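Local coordinates for protein lipase (Pelosinus fermentans, PDB 5AH0) that is a zinc-containing lipase of the alpha/beta-hydrolase clan that hydrolyses ester bonds, including those of the polyester poly(butylene adipate-co-terephthalate), at residues S155-A160 with F260-C265. Residues are numbered along the deposited sequence; the frame is centred on the assembly and turned at random.
Sequences SITTIA and FSYSTC
T157 chi1 of -61° sets OG1 beside the backbone N, 3.8 Å from F260 CB, and CG2 anti to it, where the methyl reaches the edge of the Y262 ring, in the ring plane, 3.7 Å from CE1. T157 thus bridges two aromatic residues on the sheet face covered by helix 370-380, where W372 meets Y262 edge-to-face and K379 makes a cation-pi contact with F260. Replacing T157 by an alanine removes CG2 and OG1 and would probably leave a gap beside the Y262 ring edge and F260 CB. Beneath these side chains strands 155-159 and 260-262 run parallel, their axes 8° apart. F260 N donates to I156 O (2.7 Å) and Y262 N to T158 O (2.9 Å), both nearly straight, while T158 N returns a bond to F260 O (2.8 Å). The last rung, A160 N to Y262 O, lengthens to 3.2 Å, with the donor tilted 31° from the carbonyl plane, at A160, just past the end of strand 153-159. On the opposite face, T158 OG1 lies 3.8 Å from S261 CB. Four backbone bonds therefore join these neighbouring strands of the parallel alpha/beta-hydrolase sheet, whereas the hydroxyls of T158 and S261 are engaged by hydrogen bonds with H163 and N324.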
loop_
_atom_site.group_PDB
_atom_site.type_symbol
_atom_site.label_atom_id
_atom_site.label_comp_id
_atom_site.label_asym_id
_atom_site.label_seq_id
_atom_site.Cartn_x
_atom_site.Cartn_y
_atom_site.Cartn_z
ATOM N N SER A 155 0.236 14.933 6.135
ATOM C CA SER A 155 0.426 14.762 4.707
ATOM C C SER A 155 0.341 13.316 4.293
ATOM O O SER A 155 0.585 12.406 5.084
ATOM C CB SER A 155 1.778 15.317 4.272
ATOM O OG SER A 155 2.824 14.628 4.938
ATOM N N ILE A 156 0.031 13.119 3.020
ATOM C CA ILE A 156 0.028 11.803 2.435
ATOM C C ILE A 156 0.878 11.833 1.169
ATOM O O ILE A 156 0.617 12.613 0.247
ATOM C CB ILE A 156 -1.402 11.336 2.114
ATOM C CG1 ILE A 156 -2.136 10.947 3.401
ATOM C CG2 ILE A 156 -1.395 10.183 1.115
ATOM C CD1 ILE A 156 -3.465 10.271 3.137
ATOM N N THR A 157 1.911 11.000 1.136
ATOM C CA THR A 157 2.700 10.850 -0.066
ATOM C C THR A 157 2.485 9.450 -0.584
ATOM O O THR A 157 2.686 8.485 0.151
ATOM C CB THR A 157 4.186 11.074 0.187
ATOM O OG1 THR A 157 4.392 12.408 0.656
ATOM C CG2 THR A 157 4.996 10.863 -1.104
ATOM N N THR A 158 2.051 9.324 -1.835
ATOM C CA THR A 158 1.885 8.000 -2.410
ATOM C C THR A 158 2.810 7.844 -3.598
ATOM O O THR A 158 3.055 8.782 -4.358
ATOM C CB THR A 158 0.428 7.698 -2.818
ATOM O OG1 THR A 158 0.076 8.468 -3.970
ATOM C CG2 THR A 158 -0.529 8.004 -1.653
ATOM N N ILE A 159 3.386 6.654 -3.695
ATOM C CA ILE A 159 4.378 6.355 -4.701
ATOM C C ILE A 159 3.980 5.126 -5.471
ATOM O O ILE A 159 3.827 4.052 -4.881
ATOM C CB ILE A 159 5.742 6.118 -4.070
ATOM C CG1 ILE A 159 6.102 7.287 -3.155
ATOM C CG2 ILE A 159 6.802 5.892 -5.164
ATOM C CD1 ILE A 159 7.413 7.103 -2.433
ATOM N N ALA A 160 3.821 5.290 -6.781
ATOM C CA ALA A 160 3.405 4.210 -7.667
ATOM C C ALA A 160 2.106 3.567 -7.211
ATOM O O ALA A 160 1.950 2.348 -7.281
ATOM C CB ALA A 160 4.504 3.157 -7.756
ATOM N N PHE A 260 0.806 14.435 -1.777
ATOM C CA PHE A 260 1.819 14.331 -2.822
ATOM C C PHE A 260 1.769 12.951 -3.474
ATOM O O PHE A 260 1.792 11.927 -2.785
ATOM C CB PHE A 260 3.215 14.585 -2.253
ATOM C CG PHE A 260 3.376 15.931 -1.624
ATOM C CD1 PHE A 260 3.711 17.034 -2.392
ATOM C CD2 PHE A 260 3.190 16.101 -0.264
ATOM C CE1 PHE A 260 3.865 18.281 -1.812
ATOM C CE2 PHE A 260 3.337 17.342 0.320
ATOM C CZ PHE A 260 3.675 18.436 -0.459
ATOM N N SER A 261 1.740 12.932 -4.803
ATOM C CA SER A 261 1.721 11.681 -5.552
ATOM C C SER A 261 2.853 11.631 -6.572
ATOM O O SER A 261 3.023 12.545 -7.380
ATOM C CB SER A 261 0.390 11.502 -6.263
ATOM O OG SER A 261 0.298 12.404 -7.347
ATOM N N TYR A 262 3.631 10.557 -6.521
ATOM C CA TYR A 262 4.697 10.332 -7.472
ATOM C C TYR A 262 4.274 9.266 -8.465
ATOM O O TYR A 262 3.683 8.265 -8.075
ATOM C CB TYR A 262 5.977 9.915 -6.749
ATOM C CG TYR A 262 6.634 11.039 -5.987
ATOM C CD1 TYR A 262 6.280 11.315 -4.676
ATOM C CD2 TYR A 262 7.605 11.831 -6.587
ATOM C CE1 TYR A 262 6.874 12.348 -3.977
ATOM C CE2 TYR A 262 8.206 12.870 -5.898
ATOM C CZ TYR A 262 7.839 13.125 -4.595
ATOM O OH TYR A 262 8.440 14.156 -3.912
ATOM N N SER A 263 4.563 9.484 -9.748
ATOM C CA SER A 263 4.194 8.521 -10.782
ATOM C C SER A 263 5.411 7.842 -11.380
ATOM O O SER A 263 6.450 8.474 -11.586
ATOM C CB SER A 263 3.389 9.201 -11.882
ATOM O OG SER A 263 2.062 9.432 -11.447
ATOM N N THR A 264 5.277 6.549 -11.651
ATOM C CA THR A 264 6.367 5.746 -12.205
ATOM C C THR A 264 6.029 5.201 -13.573
ATOM O O THR A 264 4.870 4.978 -13.902
ATOM C CB THR A 264 6.703 4.557 -11.312
ATOM O OG1 THR A 264 5.493 3.821 -11.061
ATOM C CG2 THR A 264 7.299 5.039 -9.990
ATOM N N CYS A 265 7.062 4.964 -14.363
ATOM C CA CYS A 265 6.888 4.436 -15.701
ATOM C C CYS A 265 8.182 3.768 -16.095
ATOM O O CYS A 265 9.251 4.290 -15.794
ATOM C CB CYS A 265 6.528 5.539 -16.704
ATOM S SG CYS A 265 6.007 4.868 -18.317
#